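Branched-chain-amino-acid aminotransferase (Pseudomonas aeruginosa, PDB 6NST) probably catalyses the reversible, pyridoxal-phosphate-dependent transfer of the amino group of leucine, isoleucine or valine to 2-oxoglutarate in branched-chain amino-acid biosynthesis. Local coordinates at residues A66-M71 against I154-A159; Q72-R77 against L116-I121. The protein carries 1 engineered substitution. All coordinates share one frame; numbering follows the deposited sequence.

Contact 1 of 2, residues A66-M71 against I154-A159; sequences AHIMNM and ISMTRA
Ile68, the last residue of helix 55-68, and Met69 just after it close over Met156 and Ala159 with hydrocarbon alone; no hydrogen bond joins the two segments. The two branches of Ile68 divide the work. Its CG2, anti to the backbone N (CG1 has chi1 -67°), comes against Met156 CB at 3.6 Å and lies almost as near CG of the same residue. The other arm is extended, with chi2 at 170°, and carries CD1 to Ala159 CB at 3.9 Å and alongside Arg158 CB at 4.0 Å. Met69 arrives by another route: its chain folds at chi2 (-61°) and then straightens through the sulfur, which sends the terminal methyl CE across to Ala159 CB and to Met156 CB, each 3.7 Å away. Met156 offers the root of its side chain, CB and CG, to both partners, while bends at chi2 and chi3 turn its thioether end away.

The helix stops here in a Schellman motif: Asn70 has positive phi, and Met71 N reaches back to Ala66 O at 2.7 Å. The facing loop is a type I beta turn from Met156 to Ala159, closed by Ala159 N on Met156 O. This turn runs directly into Lys160, the probable attachment point of pyridoxal phosphate, although no cofactor is bound to it in this crystal.

All five touching residues are buried, partly because other subunits cover the junction. Asp244 of the second subunit accepts a hydrogen bond from Arg158 N and packs on Ile68 and Met156, and Arg270 NH2 of that subunit donates a hydrogen bond to Ile68 O. Leu170 and Phe147 of the third subunit lie against Met69 and Met156, respectively.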
loop_
_atom_site.group_PDB
_atom_site.type_symbol
_atom_site.label_atom_id
_atom_site.label_comp_id
_atom_site.label_asym_id
_atom_site.label_seq_id
_atom_site.Cartn_x
_atom_site.Cartn_y
_atom_site.Cartn_z
ATOM N N ALA A 66 -1.347 27.070 9.513
ATOM C CA ALA A 66 -1.741 27.129 10.916
ATOM C C ALA A 66 -3.174 26.655 11.114
ATOM O O ALA A 66 -3.496 26.077 12.160
ATOM C CB ALA A 66 -1.569 28.551 11.449
ATOM N N HIS A 67 -4.044 26.890 10.129
ATOM C CA HIS A 67 -5.419 26.409 10.227
ATOM C C HIS A 67 -5.473 24.889 10.123
ATOM O O HIS A 67 -6.272 24.241 10.810
ATOM C CB HIS A 67 -6.276 27.064 9.141
ATOM C CG HIS A 67 -7.710 26.632 9.151
ATOM N ND1 HIS A 67 -8.568 26.914 10.191
ATOM C CD2 HIS A 67 -8.439 25.949 8.237
ATOM C CE1 HIS A 67 -9.763 26.417 9.922
ATOM N NE2 HIS A 67 -9.711 25.826 8.741
ATOM N N ILE A 68 -4.624 24.303 9.278
ATOM C CA ILE A 68 -4.560 22.849 9.176
ATOM C C ILE A 68 -4.087 22.240 10.491
ATOM O O ILE A 68 -4.624 21.225 10.952
ATOM C CB ILE A 68 -3.653 22.439 8.001
ATOM C CG1 ILE A 68 -4.288 22.859 6.674
ATOM C CG2 ILE A 68 -3.384 20.945 8.029
ATOM C CD1 ILE A 68 -3.379 22.712 5.474
ATOM N N MET A 69 -3.089 22.854 11.120
ATOM C CA MET A 69 -2.514 22.339 12.357
ATOM C C MET A 69 -3.274 22.786 13.596
ATOM O O MET A 69 -2.828 22.488 14.709
ATOM C CB MET A 69 -1.048 22.767 12.473
ATOM C CG MET A 69 -0.177 22.270 11.337
ATOM S SD MET A 69 -0.147 20.473 11.259
ATOM C CE MET A 69 0.756 20.220 9.734
ATOM N N ASN A 70 -4.395 23.486 13.428
ATOM C CA ASN A 70 -5.185 23.996 14.548
ATOM C C ASN A 70 -4.359 24.929 15.432
ATOM O O ASN A 70 -4.490 24.934 16.657
ATOM C CB ASN A 70 -5.787 22.854 15.372
ATOM C CG ASN A 70 -7.300 22.879 15.379
ATOM O OD1 ASN A 70 -7.926 23.535 14.546
ATOM N ND2 ASN A 70 -7.899 22.162 16.321
ATOM N N MET A 71 -3.498 25.725 14.801
ATOM C CA MET A 71 -2.721 26.746 15.490
ATOM C C MET A 71 -3.348 28.105 15.210
ATOM O O MET A 71 -3.516 28.487 14.047
ATOM C CB MET A 71 -1.261 26.735 15.038
ATOM C CG MET A 71 -0.520 25.436 15.297
ATOM S SD MET A 71 1.216 25.575 14.824
ATOM C CE MET A 71 1.787 26.800 16.000
ATOM N N ILE A 154 -0.570 10.679 6.791
ATOM C CA ILE A 154 0.329 10.648 7.938
ATOM C C ILE A 154 0.760 12.050 8.334
ATOM O O ILE A 154 0.690 12.426 9.504
ATOM C CB ILE A 154 1.548 9.747 7.642
ATOM C CG1 ILE A 154 1.091 8.307 7.400
ATOM C CG2 ILE A 154 2.546 9.822 8.784
ATOM C CD1 ILE A 154 2.221 7.346 7.078
ATOM N N SER A 155 1.204 12.842 7.367
ATOM C CA SER A 155 1.490 14.249 7.582
ATOM C C SER A 155 0.626 15.080 6.647
ATOM O O SER A 155 0.174 14.604 5.601
ATOM C CB SER A 155 2.975 14.566 7.365
ATOM O OG SER A 155 3.384 14.233 6.054
ATOM N N MET A 156 0.388 16.325 7.042
ATOM C CA MET A 156 -0.499 17.218 6.304
ATOM C C MET A 156 0.308 17.881 5.197
ATOM O O MET A 156 0.976 18.895 5.415
ATOM C CB MET A 156 -1.129 18.227 7.255
ATOM C CG MET A 156 -1.917 17.577 8.396
ATOM S SD MET A 156 -3.332 16.589 7.838
ATOM C CE MET A 156 -2.673 14.920 7.894
ATOM N N THR A 157 0.238 17.303 3.993
ATOM C CA THR A 157 1.124 17.679 2.900
ATOM C C THR A 157 0.825 19.059 2.327
ATOM O O THR A 157 1.659 19.589 1.583
ATOM C CB THR A 157 1.055 16.630 1.787
ATOM O OG1 THR A 157 -0.297 16.490 1.334
ATOM C CG2 THR A 157 1.555 15.281 2.296
ATOM N N ARG A 158 -0.326 19.652 2.647
ATOM C CA ARG A 158 -0.628 21.006 2.197
ATOM C C ARG A 158 -0.118 22.074 3.151
ATOM O O ARG A 158 -0.073 23.252 2.775
ATOM C CB ARG A 158 -2.139 21.189 2.011
ATOM C CG ARG A 158 -2.788 20.157 1.108
ATOM C CD ARG A 158 -1.988 19.960 -0.168
ATOM N NE ARG A 158 -2.569 18.926 -1.018
ATOM C CZ ARG A 158 -1.912 18.308 -1.994
ATOM N NH1 ARG A 158 -0.645 18.614 -2.239
ATOM N NH2 ARG A 158 -2.521 17.379 -2.718
ATOM N N ALA A 159 0.250 21.701 4.371
ATOM C CA ALA A 159 0.802 22.636 5.337
ATOM C C ALA A 159 2.322 22.574 5.297
ATOM O O ALA A 159 2.908 21.504 5.110
ATOM C CB ALA A 159 0.302 22.330 6.749
#

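Contact 2 of 2, residues Q72-R77 against L116-I121; sequences QIPYSR and LKVHVI
Pro74 turns the CG-CD side of its ring to Val118, the two side chains meeting at a slant, with CD 3.6 Å from Val118 CG1. On the same ring CG comes to 3.3 Å from Val118 O, a close contact with the strand backbone. Val118 also meets the loop through its other methyl, CG2, which lies 3.3 Å from the carbonyl O of Gln72. Two residues along strand 118-126, Val120 points the same way and engages the loop through one methyl. With CG1 anti to the backbone N (chi1 179°), Val120 CG2 is left beside that nitrogen and takes contacts from two residues. The Ile73 side chain crosses that of Val120 at about a right angle, its CG2 4.0 Å from Val120 CG2, whereas the Tyr75 and Val120 side chains slide past each other in opposite directions. The methyl meets the Tyr75 ring at its edge, near the ring plane, 3.9 Å from CD2. Trp11 of strand 9-12 makes an edge-to-face pair with Tyr75, and Ile73 leans back on Phe63 of helix 55-68. With no hydrogen bond between the segments, methyl, proline and ring-edge contacts and close carbon-to-carbonyl approaches imply a fit by shape at a partly exposed site.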
loop_
_atom_site.group_PDB
_atom_site.type_symbol
_atom_site.label_atom_id
_atom_site.label_comp_id
_atom_site.label_asym_id
_atom_site.label_seq_id
_atom_site.Cartn_x
_atom_site.Cartn_y
_atom_site.Cartn_z
ATOM N N GLN A 72 -3.688 28.830 16.271
ATOM C CA GLN A 72 -4.303 30.149 16.152
ATOM C C GLN A 72 -3.203 31.206 16.196
ATOM O O GLN A 72 -2.602 31.445 17.249
ATOM C CB GLN A 72 -5.329 30.362 17.263
ATOM C CG GLN A 72 -6.073 31.688 17.190
ATOM C CD GLN A 72 -6.971 31.792 15.971
ATOM O OE1 GLN A 72 -6.586 32.364 14.950
ATOM N NE2 GLN A 72 -8.176 31.244 16.073
ATOM N N ILE A 73 -2.933 31.831 15.054
ATOM C CA ILE A 73 -1.948 32.908 14.975
ATOM C C ILE A 73 -2.494 34.124 15.714
ATOM O O ILE A 73 -3.593 34.598 15.392
ATOM C CB ILE A 73 -1.611 33.252 13.516
ATOM C CG1 ILE A 73 -1.102 32.013 12.777
ATOM C CG2 ILE A 73 -0.584 34.376 13.459
ATOM C CD1 ILE A 73 -0.787 32.263 11.315
ATOM N N PRO A 74 -1.768 34.668 16.696
ATOM C CA PRO A 74 -2.305 35.789 17.482
ATOM C C PRO A 74 -2.273 37.110 16.730
ATOM O O PRO A 74 -2.511 38.171 17.316
ATOM C CB PRO A 74 -1.387 35.832 18.713
ATOM C CG PRO A 74 -0.567 34.564 18.658
ATOM C CD PRO A 74 -0.469 34.216 17.211
ATOM N N TYR A 75 -1.970 37.057 15.438
ATOM C CA TYR A 75 -1.885 38.242 14.604
ATOM C C TYR A 75 -2.635 37.990 13.306
ATOM O O TYR A 75 -2.843 36.847 12.893
ATOM C CB TYR A 75 -0.423 38.623 14.324
ATOM C CG TYR A 75 0.375 38.774 15.594
ATOM C CD1 TYR A 75 0.324 39.952 16.330
ATOM C CD2 TYR A 75 1.154 37.729 16.078
ATOM C CE1 TYR A 75 1.034 40.091 17.504
ATOM C CE2 TYR A 75 1.869 37.859 17.252
ATOM C CZ TYR A 75 1.804 39.043 17.959
ATOM O OH TYR A 75 2.508 39.181 19.129
ATOM N N SER A 76 -3.046 39.077 12.671
ATOM C CA SER A 76 -3.814 38.992 11.442
ATOM C C SER A 76 -2.889 38.991 10.232
ATOM O O SER A 76 -1.683 39.226 10.334
ATOM C CB SER A 76 -4.797 40.151 11.355
ATOM O OG SER A 76 -4.108 41.388 11.345
ATOM N N ARG A 77 -3.478 38.730 9.064
ATOM C CA ARG A 77 -2.695 38.724 7.834
ATOM C C ARG A 77 -2.097 40.097 7.551
ATOM O O ARG A 77 -0.950 40.198 7.098
ATOM C CB ARG A 77 -3.565 38.257 6.668
ATOM C CG ARG A 77 -3.990 36.805 6.782
ATOM C CD ARG A 77 -4.949 36.418 5.674
ATOM N NE ARG A 77 -5.280 34.997 5.720
ATOM C CZ ARG A 77 -6.189 34.468 6.533
ATOM N NH1 ARG A 77 -6.857 35.239 7.378
ATOM N NH2 ARG A 77 -6.425 33.165 6.504
ATOM N N LEU A 116 -0.957 26.109 25.496
ATOM C CA LEU A 116 0.237 26.553 24.792
ATOM C C LEU A 116 0.012 27.913 24.150
ATOM O O LEU A 116 -1.026 28.161 23.528
ATOM C CB LEU A 116 0.634 25.532 23.724
ATOM C CG LEU A 116 1.056 24.157 24.238
ATOM C CD1 LEU A 116 1.352 23.215 23.082
ATOM C CD2 LEU A 116 2.265 24.285 25.152
ATOM N N LYS A 117 0.993 28.796 24.301
ATOM C CA LYS A 117 0.952 30.108 23.677
ATOM C C LYS A 117 1.616 30.051 22.308
ATOM O O LYS A 117 2.630 29.374 22.120
ATOM C CB LYS A 117 1.643 31.151 24.556
ATOM C CG LYS A 117 1.459 32.585 24.086
ATOM C CD LYS A 117 2.103 33.566 25.054
ATOM C CE LYS A 117 1.919 35.004 24.597
ATOM N NZ LYS A 117 2.539 35.243 23.263
ATOM N N VAL A 118 1.028 30.761 21.350
ATOM C CA VAL A 118 1.538 30.825 19.987
ATOM C C VAL A 118 2.422 32.055 19.854
ATOM O O VAL A 118 1.995 33.175 20.164
ATOM C CB VAL A 118 0.388 30.865 18.966
ATOM C CG1 VAL A 118 0.937 30.964 17.560
ATOM C CG2 VAL A 118 -0.498 29.636 19.110
ATOM N N HIS A 119 3.655 31.847 19.398
ATOM C CA HIS A 119 4.598 32.922 19.128
ATOM C C HIS A 119 4.885 32.986 17.634
ATOM O O HIS A 119 4.790 31.980 16.925
ATOM C CB HIS A 119 5.905 32.719 19.899
ATOM C CG HIS A 119 5.726 32.658 21.384
ATOM N ND1 HIS A 119 6.149 33.663 22.226
ATOM C CD2 HIS A 119 5.166 31.714 22.177
ATOM C CE1 HIS A 119 5.860 33.340 23.474
ATOM N NE2 HIS A 119 5.263 32.162 23.472
ATOM N N VAL A 120 5.241 34.178 17.157
ATOM C CA VAL A 120 5.520 34.406 15.743
ATOM C C VAL A 120 6.821 35.189 15.627
ATOM O O VAL A 120 7.007 36.193 16.322
ATOM C CB VAL A 120 4.374 35.168 15.048
ATOM C CG1 VAL A 120 4.701 35.400 13.583
ATOM C CG2 VAL A 120 3.062 34.415 15.195
ATOM N N ILE A 121 7.718 34.737 14.749
ATOM C CA ILE A 121 8.958 35.450 14.465
ATOM C C ILE A 121 9.127 35.573 12.959
ATOM O O ILE A 121 8.745 34.683 12.194
ATOM C CB ILE A 121 10.197 34.763 15.087
ATOM C CG1 ILE A 121 10.285 33.294 14.648
ATOM C CG2 ILE A 121 10.171 34.891 16.591
ATOM C CD1 ILE A 121 11.319 33.042 13.558
#

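In the fold
The first segments of the two contacts adjoin: residues 66-71 end helix 55-68 and residues 72-77 lead on to helix 77-89. Contact 2 is nested within the chain loop closed by contact 1; their centres are 15 Å apart, and they touch where Ala66 CB meets Ile73 CG1 at 3.7 Å. Contact 2 fixes the connection between the helices to strand 118-126 of the seven-stranded antiparallel sheet. Contact 1 joins the end of the first helix to the loop between strand 140-145 and helix 166-177, which carries Lys160. One short run of chain thereby ties strand 118-126, within the sheet, to the neighbourhood of the probable cofactor lysine, with contact 1 at the subunit interfaces.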